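Long-range contacts in putative uncharacterized protein (PDB 4GNX), which is a subunit of replication protein A that binds single-stranded DNA, probably through its OB-fold nucleic acid binding domain: residues B[36-41]-B[94-99]; B[66-71]-B[104-109]. One frame throughout, in Å; residues are numbered along the deposited sequence.

Contact 1 (B[36-41]-B[94-99]); sequences LGQLTF and LGTLKS. With nucleotides of chain G.
Leu39 and Gly95 form the central pair where strand 38-41 runs antiparallel to strand 94-99, each giving and taking one backbone hydrogen bond. Leu39 N reaches Gly95 O at 3.1 Å, and Gly95 N returns a bond of equal length to Leu39 O. A softer CA-H...O contact from Gln38 CA to the same Gly95 O, 3.4 Å, adds a second hold on that carbonyl. On either side of this pair, Gln38 with Thr96 and Thr40 with Leu94 make non-hydrogen-bonded pairs. With an N-to-C angle of 123° the short segments are far from strictly antiparallel, in keeping with the strong coiling of a small barrel.

The apolar contacts gather on the face of Leu39. Its CD2 lies against Leu97 CB at 3.8 Å, while Leu97 turns its own CD2 to Leu36 CD2, 3.6 Å away, so three leucine side chains meet at angles. Branched, flexible leucines suit this buried side, where Ile17 and Ile106 also pack on Leu39 and Leu97.

On the other face Gln38, Leu94 and Thr96 meet the DNA, whereas Thr40 OG1 is held by Val93 O and Arg92. Thr96 OG1 sits beside its backbone N and opposite the carbonyl carbon (chi1 -39°), which turns it toward the base of DT21 of chain G; there it accepts a hydrogen bond from DT21 N3 at 2.6 Å. Leu94 CD2 rests against the thymine methyl, C7, at 3.6 Å. Gln38 also touches Val299 of a neighbouring subunit, and Leu94 touches Asn397 there.

The chemistry is therefore two-sided: Leu36, Leu39 and Leu97 pack in the interior, while on the DNA face a hydroxyl that accepts the N3-H and an apolar contact to C7 are consistent with a thymine seated here.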
ATOM      1  N   LEU B  36       3.429   7.171  21.931  1.00 48.56           N
ATOM      2  CA  LEU B  36       3.687   5.760  21.655  1.00 44.79           C
ATOM      3  C   LEU B  36       2.963   4.891  22.667  1.00 46.14           C
ATOM      4  O   LEU B  36       3.504   4.567  23.727  1.00 46.77           O
ATOM      5  CB  LEU B  36       5.179   5.460  21.724  1.00 43.18           C
ATOM      6  CG  LEU B  36       5.646   4.040  21.377  1.00 40.89           C
ATOM      7  CD1 LEU B  36       5.281   3.616  19.951  1.00 37.89           C
ATOM      8  CD2 LEU B  36       7.149   3.956  21.584  1.00 40.42           C
ATOM      9  N   GLY B  37       1.729   4.526  22.331  1.00 46.74           N
ATOM     10  CA  GLY B  37       0.890   3.725  23.205  1.00 47.50           C
ATOM     11  C   GLY B  37       0.983   2.267  22.812  1.00 44.58           C
ATOM     12  O   GLY B  37       1.990   1.601  23.082  1.00 43.13           O
ATOM     13  N   GLN B  38      -0.070   1.773  22.171  1.00 43.56           N
ATOM     14  CA  GLN B  38      -0.065   0.431  21.644  1.00 40.18           C
ATOM     15  C   GLN B  38       0.867   0.377  20.466  1.00 34.94           C
ATOM     16  O   GLN B  38       0.980   1.349  19.727  1.00 34.73           O
ATOM     17  CB  GLN B  38      -1.457   0.029  21.201  1.00 43.94           C
ATOM     18  CG  GLN B  38      -2.269  -0.658  22.274  1.00 49.43           C
ATOM     19  CD  GLN B  38      -3.324  -1.592  21.692  1.00 53.42           C
ATOM     20  OE1 GLN B  38      -3.306  -2.794  21.963  1.00 56.16           O
ATOM     21  NE2 GLN B  38      -4.250  -1.044  20.892  1.00 54.38           N
ATOM     22  N   LEU B  39       1.521  -0.765  20.287  1.00 31.45           N
ATOM     23  CA  LEU B  39       2.492  -0.942  19.223  1.00 28.06           C
ATOM     24  C   LEU B  39       2.557  -2.404  18.810  1.00 26.63           C
ATOM     25  O   LEU B  39       2.116  -3.285  19.545  1.00 27.43           O
ATOM     26  CB  LEU B  39       3.867  -0.490  19.701  1.00 27.13           C
ATOM     27  CG  LEU B  39       4.495  -1.189  20.927  1.00 27.25           C
ATOM     28  CD1 LEU B  39       5.322  -2.409  20.526  1.00 25.63           C
ATOM     29  CD2 LEU B  39       5.380  -0.224  21.692  1.00 28.08           C
ATOM     30  N   THR B  40       3.133  -2.660  17.646  1.00 24.71           N
ATOM     31  CA  THR B  40       3.290  -4.019  17.176  1.00 24.68           C
ATOM     32  C   THR B  40       4.608  -4.271  16.451  1.00 23.11           C
ATOM     33  O   THR B  40       5.175  -3.385  15.801  1.00 22.26           O
ATOM     34  CB  THR B  40       2.147  -4.435  16.242  1.00 26.49           C
ATOM     35  OG1 THR B  40       2.386  -5.783  15.816  1.00 26.93           O
ATOM     36  CG2 THR B  40       2.043  -3.504  15.002  1.00 25.41           C
ATOM     37  N   PHE B  41       5.081  -5.499  16.537  1.00 23.42           N
ATOM     38  CA  PHE B  41       6.336  -5.852  15.887  1.00 23.49           C
ATOM     39  C   PHE B  41       6.536  -7.361  15.774  1.00 24.87           C
ATOM     40  O   PHE B  41       5.812  -8.161  16.395  1.00 26.92           O
ATOM     41  CB  PHE B  41       7.527  -5.194  16.605  1.00 22.52           C
ATOM     42  CG  PHE B  41       7.772  -5.718  17.981  1.00 22.89           C
ATOM     43  CD1 PHE B  41       8.642  -6.786  18.185  1.00 22.70           C
ATOM     44  CD2 PHE B  41       7.164  -5.131  19.077  1.00 23.90           C
ATOM     45  CE1 PHE B  41       8.886  -7.273  19.454  1.00 23.36           C
ATOM     46  CE2 PHE B  41       7.405  -5.623  20.360  1.00 25.29           C
ATOM     47  CZ  PHE B  41       8.265  -6.698  20.546  1.00 24.57           C
ATOM     48  N   LEU B  94       1.754  -7.934  19.827  1.00 33.64           N
ATOM     49  CA  LEU B  94       0.925  -6.759  20.048  1.00 35.10           C
ATOM     50  C   LEU B  94       0.999  -6.402  21.535  1.00 37.01           C
ATOM     51  O   LEU B  94       0.864  -7.290  22.386  1.00 40.64           O
ATOM     52  CB  LEU B  94      -0.507  -7.064  19.625  1.00 37.57           C
ATOM     53  CG  LEU B  94      -1.368  -5.833  19.383  1.00 39.76           C
ATOM     54  CD1 LEU B  94      -2.323  -6.034  18.221  1.00 41.43           C
ATOM     55  CD2 LEU B  94      -2.139  -5.516  20.639  1.00 44.15           C
ATOM     56  N   GLY B  95       1.211  -5.135  21.882  1.00 36.00           N
ATOM     57  CA  GLY B  95       1.432  -4.815  23.303  1.00 38.23           C
ATOM     58  C   GLY B  95       1.461  -3.346  23.654  1.00 39.60           C
ATOM     59  O   GLY B  95       1.253  -2.522  22.798  1.00 38.61           O
ATOM     60  N   THR B  96       1.694  -3.026  24.920  1.00 42.18           N
ATOM     61  CA  THR B  96       1.893  -1.643  25.340  1.00 44.33           C
ATOM     62  C   THR B  96       3.313  -1.508  25.889  1.00 43.36           C
ATOM     63  O   THR B  96       3.804  -2.408  26.587  1.00 43.60           O
ATOM     64  CB  THR B  96       0.886  -1.208  26.431  1.00 50.42           C
ATOM     65  OG1 THR B  96      -0.404  -1.756  26.156  1.00 54.90           O
ATOM     66  CG2 THR B  96       0.742   0.297  26.467  1.00 51.80           C
ATOM     67  N   LEU B  97       3.969  -0.396  25.559  1.00 42.37           N
ATOM     68  CA  LEU B  97       5.295  -0.096  26.089  1.00 43.53           C
ATOM     69  C   LEU B  97       5.258   0.343  27.558  1.00 48.14           C
ATOM     70  O   LEU B  97       4.498   1.233  27.932  1.00 50.12           O
ATOM     71  CB  LEU B  97       6.001   0.962  25.234  1.00 42.10           C
ATOM     72  CG  LEU B  97       7.431   1.362  25.665  1.00 43.21           C
ATOM     73  CD1 LEU B  97       8.330   0.160  25.946  1.00 42.47           C
ATOM     74  CD2 LEU B  97       8.099   2.286  24.658  1.00 41.58           C
ATOM     75  N   LYS B  98       6.082  -0.282  28.393  1.00 50.76           N
ATOM     76  CA  LYS B  98       6.054   0.014  29.825  1.00 56.82           C
ATOM     77  C   LYS B  98       7.440   0.157  30.423  1.00 59.33           C
ATOM     78  O   LYS B  98       8.424  -0.421  29.944  1.00 57.93           O
ATOM     79  CB  LYS B  98       5.233  -1.028  30.606  1.00 58.97           C
ATOM     80  CG  LYS B  98       3.855  -1.279  30.014  1.00 59.33           C
ATOM     81  CD  LYS B  98       2.747  -1.374  31.046  1.00 64.50           C
ATOM     82  CE  LYS B  98       1.396  -1.084  30.388  1.00 65.97           C
ATOM     83  NZ  LYS B  98       0.247  -1.753  31.074  1.00 69.93           N
ATOM     84  N   SER B  99       7.501   0.960  31.468  1.00 64.74           N
ATOM     85  CA  SER B  99       8.727   1.141  32.208  1.00 70.02           C
ATOM     86  C   SER B  99       8.561   0.814  33.685  1.00 77.57           C
ATOM     87  O   SER B  99       7.584   1.191  34.335  1.00 77.90           O
ATOM     88  CB  SER B  99       9.273   2.554  32.047  1.00 69.72           C
ATOM     89  OG  SER B  99      10.563   2.634  32.618  1.00 71.96           O
TER
ATOM     90  P    DT G  21      -6.609  -8.158  26.123  1.00188.18           P
ATOM     91  OP1  DT G  21      -6.879  -9.181  25.078  1.00184.19           O
ATOM     92  OP2  DT G  21      -7.539  -8.025  27.275  1.00194.92           O
ATOM     93  O5'  DT G  21      -5.153  -8.456  26.698  1.00189.26           O
ATOM     94  C5'  DT G  21      -4.954  -9.385  27.784  1.00185.30           C
ATOM     95  C4'  DT G  21      -4.149  -8.744  28.892  1.00182.01           C
ATOM     96  O4'  DT G  21      -3.036  -8.001  28.339  1.00174.22           O
ATOM     97  C3'  DT G  21      -4.929  -7.777  29.788  1.00181.53           C
ATOM     98  O3'  DT G  21      -4.807  -8.136  31.179  1.00189.24           O
ATOM     99  C2'  DT G  21      -4.390  -6.399  29.421  1.00171.03           C
ATOM    100  C1'  DT G  21      -3.019  -6.662  28.807  1.00164.17           C
ATOM    101  N1   DT G  21      -2.659  -5.791  27.660  1.00157.45           N
ATOM    102  C2   DT G  21      -1.756  -4.767  27.859  1.00148.72           C
ATOM    103  O2   DT G  21      -1.246  -4.526  28.942  1.00138.71           O
ATOM    104  N3   DT G  21      -1.478  -4.025  26.736  1.00142.61           N
ATOM    105  C4   DT G  21      -1.994  -4.204  25.464  1.00138.03           C
ATOM    106  O4   DT G  21      -1.651  -3.456  24.553  1.00127.82           O
ATOM    107  C5   DT G  21      -2.928  -5.300  25.328  1.00144.61           C
ATOM    108  C7   DT G  21      -3.539  -5.572  23.989  1.00134.20           C
ATOM    109  C6   DT G  21      -3.206  -6.029  26.417  1.00155.31           C
TER

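Contact 2 (B[66-71]-B[104-109]); sequences IEVRQW and RSISSG. With nucleotides of chain G.
Arg69 and Ser105 meet because Arg69 CG and Ser105 OG both lie between the backbone N and the carbonyl carbon of their own residues (chi1 48° for Arg69), and because the arginine, after an extended step, bends at chi3 (59°). The guanidinium thereby brings its edge to the serine, with Ser105 OG in its plane and 3.2 Å from Arg69 NH1. One face of the group lies beneath O2 of DT25 of chain G, a long contact.

The backbones run parallel, and the hydrogen bonds step along them in the alternating manner of a parallel pair: Ile106 N to Glu67 O at 2.9 Å, Arg69 N to Ile106 O at 3.0 Å, and Ser108 N to Arg69 O, also 3.0 Å. Ile106 is thus gripped through both its N and its O.

Side chains divide by face. On one, Val68 CB packs on Ile106 CB at 3.7 Å and Val68 CG2 on Ser108 CB, beta-branched residues filling the interior beside a serine small enough to fit there. The serine hydroxyl is satisfied by Leu94 O, and Gln70 OE1 bonds to Tyr57 OH. On the DNA side, Ser107 OG donates to O2 of DT21 of chain G at 2.7 Å. OP1 of DT23 of chain G lies over one face of the Trp71 ring, offset toward the rim, and the ring also packs on a thymine base of the DNA, a role that suits a broad, flat aromatic. Gly109, without a side chain, lets the DT21 sugar come close to its CA.

Around the pair, helix 14-19 covers Ile66 and Ile106 through Ile17. Strand 54-60 flanks 66-71, strand 90-100 flanks 104-108, and Leu39 and Phe41 of strand 38-50 reach Ile106 across the barrel.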
ATOM      1  N   ILE B  66      14.399  -7.104  23.607  1.00 34.57           N
ATOM      2  CA  ILE B  66      13.532  -6.604  24.658  1.00 35.83           C
ATOM      3  C   ILE B  66      12.732  -7.738  25.269  1.00 37.45           C
ATOM      4  O   ILE B  66      12.591  -8.789  24.642  1.00 35.42           O
ATOM      5  CB  ILE B  66      12.608  -5.468  24.172  1.00 33.49           C
ATOM      6  CG1 ILE B  66      12.005  -4.750  25.371  1.00 35.37           C
ATOM      7  CG2 ILE B  66      11.535  -6.008  23.232  1.00 31.11           C
ATOM      8  CD1 ILE B  66      11.397  -3.417  25.023  1.00 35.05           C
ATOM      9  N   GLU B  67      12.271  -7.528  26.509  1.00 42.10           N
ATOM     10  CA  GLU B  67      11.394  -8.463  27.190  1.00 46.01           C
ATOM     11  C   GLU B  67       9.968  -8.142  26.860  1.00 44.08           C
ATOM     12  O   GLU B  67       9.565  -6.986  26.892  1.00 43.82           O
ATOM     13  CB  GLU B  67      11.538  -8.382  28.698  1.00 54.08           C
ATOM     14  CG  GLU B  67      12.298  -9.536  29.303  1.00 61.88           C
ATOM     15  CD  GLU B  67      13.776  -9.225  29.446  1.00 69.47           C
ATOM     16  OE1 GLU B  67      14.150  -8.537  30.438  1.00 75.23           O
ATOM     17  OE2 GLU B  67      14.562  -9.676  28.573  1.00 69.32           O
ATOM     18  N   VAL B  68       9.208  -9.177  26.536  1.00 43.52           N
ATOM     19  CA  VAL B  68       7.759  -9.057  26.481  1.00 44.68           C
ATOM     20  C   VAL B  68       7.098 -10.058  27.427  1.00 48.17           C
ATOM     21  O   VAL B  68       7.304 -11.267  27.316  1.00 47.84           O
ATOM     22  CB  VAL B  68       7.200  -9.090  25.031  1.00 41.83           C
ATOM     23  CG1 VAL B  68       8.232  -9.621  24.036  1.00 38.65           C
ATOM     24  CG2 VAL B  68       5.863  -9.824  24.963  1.00 41.70           C
ATOM     25  N   ARG B  69       6.354  -9.547  28.400  1.00 53.34           N
ATOM     26  CA  ARG B  69       5.658 -10.435  29.294  1.00 59.71           C
ATOM     27  C   ARG B  69       4.175 -10.369  29.038  1.00 60.37           C
ATOM     28  O   ARG B  69       3.605  -9.280  28.879  1.00 57.63           O
ATOM     29  CB  ARG B  69       6.009 -10.182  30.750  1.00 67.63           C
ATOM     30  CG  ARG B  69       5.968  -8.742  31.195  1.00 73.24           C
ATOM     31  CD  ARG B  69       6.401  -8.643  32.656  1.00 84.63           C
ATOM     32  NE  ARG B  69       7.757  -9.155  32.878  1.00 89.86           N
ATOM     33  CZ  ARG B  69       8.872  -8.505  32.548  1.00 92.49           C
ATOM     34  NH1 ARG B  69       8.812  -7.308  31.974  1.00 91.35           N
ATOM     35  NH2 ARG B  69      10.055  -9.058  32.786  1.00 95.74           N
ATOM     36  N   GLN B  70       3.577 -11.556  28.945  1.00 62.77           N
ATOM     37  CA  GLN B  70       2.151 -11.676  28.726  1.00 66.75           C
ATOM     38  C   GLN B  70       1.535 -12.366  29.915  1.00 72.93           C
ATOM     39  O   GLN B  70       2.163 -13.211  30.552  1.00 75.72           O
ATOM     40  CB  GLN B  70       1.826 -12.376  27.401  1.00 65.90           C
ATOM     41  CG  GLN B  70       1.870 -13.888  27.404  1.00 68.56           C
ATOM     42  CD  GLN B  70       1.337 -14.480  26.111  1.00 70.12           C
ATOM     43  OE1 GLN B  70       1.687 -15.613  25.740  1.00 72.02           O
ATOM     44  NE2 GLN B  70       0.487 -13.718  25.410  1.00 68.92           N
ATOM     45  N   TRP B  71       0.298 -11.998  30.212  1.00 78.68           N
ATOM     46  CA  TRP B  71      -0.296 -12.313  31.505  1.00 86.44           C
ATOM     47  C   TRP B  71      -1.234 -13.477  31.458  1.00 89.28           C
ATOM     48  O   TRP B  71      -1.960 -13.673  30.486  1.00 88.83           O
ATOM     49  CB  TRP B  71      -0.918 -11.055  32.106  1.00 91.55           C
ATOM     50  CG  TRP B  71       0.133  -9.969  32.232  1.00 93.65           C
ATOM     51  CD1 TRP B  71       0.541  -9.045  31.256  1.00 89.74           C
ATOM     52  CD2 TRP B  71       1.001  -9.707  33.384  1.00 98.14           C
ATOM     53  NE1 TRP B  71       1.553  -8.243  31.727  1.00 88.44           N
ATOM     54  CE2 TRP B  71       1.877  -8.584  32.995  1.00 95.33           C
ATOM     55  CE3 TRP B  71       1.132 -10.260  34.657  1.00105.40           C
ATOM     56  CZ2 TRP B  71       2.824  -8.063  33.860  1.00100.12           C
ATOM     57  CZ3 TRP B  71       2.095  -9.725  35.519  1.00109.53           C
ATOM     58  CH2 TRP B  71       2.916  -8.651  35.131  1.00108.13           C
ATOM     59  N   ARG B 104      12.719  -1.106  30.157  1.00 59.20           N
ATOM     60  CA  ARG B 104      11.618  -1.051  29.230  1.00 51.49           C
ATOM     61  C   ARG B 104      11.261  -2.442  28.790  1.00 47.47           C
ATOM     62  O   ARG B 104      12.130  -3.247  28.443  1.00 45.71           O
ATOM     63  CB  ARG B 104      12.021  -0.274  27.991  1.00 47.94           C
ATOM     64  CG  ARG B 104      12.136   1.203  28.207  1.00 48.32           C
ATOM     65  CD  ARG B 104      12.630   1.891  26.962  1.00 44.45           C
ATOM     66  NE  ARG B 104      12.859   3.296  27.266  1.00 46.22           N
ATOM     67  CZ  ARG B 104      12.931   4.247  26.353  1.00 44.73           C
ATOM     68  NH1 ARG B 104      12.804   3.940  25.074  1.00 41.83           N
ATOM     69  NH2 ARG B 104      13.123   5.496  26.714  1.00 47.08           N
ATOM     70  N   SER B 105       9.971  -2.715  28.769  1.00 46.20           N
ATOM     71  CA  SER B 105       9.504  -3.984  28.258  1.00 44.31           C
ATOM     72  C   SER B 105       8.115  -3.826  27.711  1.00 42.55           C
ATOM     73  O   SER B 105       7.403  -2.891  28.062  1.00 44.37           O
ATOM     74  CB  SER B 105       9.518  -5.046  29.355  1.00 46.77           C
ATOM     75  OG  SER B 105       8.882  -4.526  30.497  1.00 50.32           O
ATOM     76  N   ILE B 106       7.737  -4.752  26.853  1.00 39.84           N
ATOM     77  CA  ILE B 106       6.415  -4.765  26.315  1.00 40.23           C
ATOM     78  C   ILE B 106       5.496  -5.546  27.224  1.00 43.69           C
ATOM     79  O   ILE B 106       5.787  -6.678  27.592  1.00 44.81           O
ATOM     80  CB  ILE B 106       6.412  -5.431  24.936  1.00 37.89           C
ATOM     81  CG1 ILE B 106       7.333  -4.666  23.966  1.00 35.64           C
ATOM     82  CG2 ILE B 106       4.992  -5.518  24.402  1.00 37.88           C
ATOM     83  CD1 ILE B 106       7.237  -3.150  24.068  1.00 35.89           C
ATOM     84  N   SER B 107       4.383  -4.936  27.596  1.00 46.56           N
ATOM     85  CA  SER B 107       3.304  -5.678  28.232  1.00 49.44           C
ATOM     86  C   SER B 107       2.338  -6.103  27.141  1.00 49.13           C
ATOM     87  O   SER B 107       1.770  -5.260  26.447  1.00 47.76           O
ATOM     88  CB  SER B 107       2.596  -4.824  29.263  1.00 52.39           C
ATOM     89  OG  SER B 107       1.285  -5.303  29.417  1.00 56.06           O
ATOM     90  N   SER B 108       2.169  -7.412  26.980  1.00 51.82           N
ATOM     91  CA  SER B 108       1.466  -7.964  25.818  1.00 53.40           C
ATOM     92  C   SER B 108       0.244  -8.777  26.179  1.00 58.53           C
ATOM     93  O   SER B 108       0.194  -9.399  27.228  1.00 63.27           O
ATOM     94  CB  SER B 108       2.402  -8.858  25.007  1.00 52.19           C
ATOM     95  OG  SER B 108       1.695  -9.599  24.018  1.00 53.22           O
ATOM     96  N   GLY B 109      -0.738  -8.780  25.287  1.00 59.70           N
ATOM     97  CA  GLY B 109      -1.875  -9.671  25.420  1.00 64.08           C
ATOM     98  C   GLY B 109      -1.797 -10.717  24.340  1.00 64.75           C
ATOM     99  O   GLY B 109      -2.041 -11.897  24.573  1.00 68.97           O
TER
ATOM    100  P    DT G  21      -6.609  -8.158  26.123  1.00188.18           P
ATOM    101  OP1  DT G  21      -6.879  -9.181  25.078  1.00184.19           O
ATOM    102  OP2  DT G  21      -7.539  -8.025  27.275  1.00194.92           O
ATOM    103  O5'  DT G  21      -5.153  -8.456  26.698  1.00189.26           O
ATOM    104  C5'  DT G  21      -4.954  -9.385  27.784  1.00185.30           C
ATOM    105  C4'  DT G  21      -4.149  -8.744  28.892  1.00182.01           C
ATOM    106  O4'  DT G  21      -3.036  -8.001  28.339  1.00174.22           O
ATOM    107  C3'  DT G  21      -4.929  -7.777  29.788  1.00181.53           C
ATOM    108  O3'  DT G  21      -4.807  -8.136  31.179  1.00189.24           O
ATOM    109  C2'  DT G  21      -4.390  -6.399  29.421  1.00171.03           C
ATOM    110  C1'  DT G  21      -3.019  -6.662  28.807  1.00164.17           C
ATOM    111  N1   DT G  21      -2.659  -5.791  27.660  1.00157.45           N
ATOM    112  C2   DT G  21      -1.756  -4.767  27.859  1.00148.72           C
ATOM    113  O2   DT G  21      -1.246  -4.526  28.942  1.00138.71           O
ATOM    114  N3   DT G  21      -1.478  -4.025  26.736  1.00142.61           N
ATOM    115  C4   DT G  21      -1.994  -4.204  25.464  1.00138.03           C
ATOM    116  O4   DT G  21      -1.651  -3.456  24.553  1.00127.82           O
ATOM    117  C5   DT G  21      -2.928  -5.300  25.328  1.00144.61           C
ATOM    118  C7   DT G  21      -3.539  -5.572  23.989  1.00134.20           C
ATOM    119  C6   DT G  21      -3.206  -6.029  26.417  1.00155.31           C
ATOM    120  P    DT G  23      -2.472  -8.434  36.521  1.00186.34           P
ATOM    121  OP1  DT G  23      -1.733  -8.614  35.241  1.00172.42           O
ATOM    122  OP2  DT G  23      -3.395  -9.502  36.989  1.00186.08           O
ATOM    123  O5'  DT G  23      -1.402  -8.186  37.676  1.00179.56           O
ATOM    124  C5'  DT G  23       0.016  -8.256  37.419  1.00163.17           C
ATOM    125  C4'  DT G  23       0.741  -7.154  38.155  1.00167.05           C
ATOM    126  O4'  DT G  23       0.435  -5.888  37.530  1.00167.17           O
ATOM    127  C3'  DT G  23       0.347  -7.009  39.624  1.00172.32           C
ATOM    128  O3'  DT G  23       1.312  -7.686  40.440  1.00174.68           O
ATOM    129  C2'  DT G  23       0.397  -5.510  39.876  1.00169.44           C
ATOM    130  C1'  DT G  23       0.271  -4.861  38.499  1.00165.01           C
ATOM    131  N1   DT G  23      -1.021  -4.193  38.233  1.00160.74           N
ATOM    132  C2   DT G  23      -1.181  -3.524  37.039  1.00160.02           C
ATOM    133  O2   DT G  23      -0.303  -3.446  36.194  1.00161.55           O
ATOM    134  N3   DT G  23      -2.413  -2.942  36.870  1.00157.59           N
ATOM    135  C4   DT G  23      -3.475  -2.962  37.755  1.00154.79           C
ATOM    136  O4   DT G  23      -4.524  -2.390  37.465  1.00153.86           O
ATOM    137  C5   DT G  23      -3.238  -3.684  38.985  1.00152.57           C
ATOM    138  C7   DT G  23      -4.330  -3.762  40.005  1.00149.54           C
ATOM    139  C6   DT G  23      -2.040  -4.255  39.160  1.00155.50           C
ATOM    140  P    DT G  25       7.457 -10.662  40.493  1.00162.16           P
ATOM    141  OP1  DT G  25       6.366 -11.513  39.950  1.00169.22           O
ATOM    142  OP2  DT G  25       8.338 -11.196  41.564  1.00162.76           O
ATOM    143  O5'  DT G  25       8.374 -10.258  39.254  1.00150.11           O
ATOM    144  C5'  DT G  25       9.755  -9.877  39.412  1.00133.16           C
ATOM    145  C4'  DT G  25      10.175  -9.054  38.218  1.00122.71           C
ATOM    146  O4'  DT G  25       9.122  -8.120  37.908  1.00114.73           O
ATOM    147  C3'  DT G  25      11.423  -8.196  38.418  1.00118.65           C
ATOM    148  O3'  DT G  25      12.590  -8.883  37.949  1.00111.99           O
ATOM    149  C2'  DT G  25      11.155  -6.963  37.565  1.00115.72           C
ATOM    150  C1'  DT G  25       9.680  -7.059  37.159  1.00115.29           C
ATOM    151  N1   DT G  25       8.864  -5.843  37.401  1.00112.88           N
ATOM    152  C2   DT G  25       7.853  -5.553  36.509  1.00111.74           C
ATOM    153  O2   DT G  25       7.591  -6.254  35.544  1.00108.60           O
ATOM    154  N3   DT G  25       7.156  -4.401  36.791  1.00107.65           N
ATOM    155  C4   DT G  25       7.364  -3.534  37.849  1.00100.00           C
ATOM    156  O4   DT G  25       6.660  -2.535  37.969  1.00 93.33           O
ATOM    157  C5   DT G  25       8.442  -3.897  38.740  1.00103.52           C
ATOM    158  C7   DT G  25       8.737  -3.019  39.914  1.00 97.73           C
ATOM    159  C6   DT G  25       9.127  -5.019  38.475  1.00107.92           C
TER

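How the contacts relate
Contacts 1 and 2 have centres about 8 Å apart and belong to one mixed, curled sheet. Their segments alternate along the chain, 36-41, 66-71, 94-99 and then 104-109, and the strands 90-100 and 103-108 that carry the later two are neighbours. Probable backbone hydrogen bonds from Thr96 N to Ser107 O and from Lys98 N to Ser105 O join them. Together the antiparallel pairing of contact 1 and the parallel pairing of contact 2 are the two non-sequential strand pairings that close an OB-fold barrel. Both also present residues to the same DNA strand, DT21 touching each, so the closure of the barrel and the nucleotide-binding surface are built from the same strands.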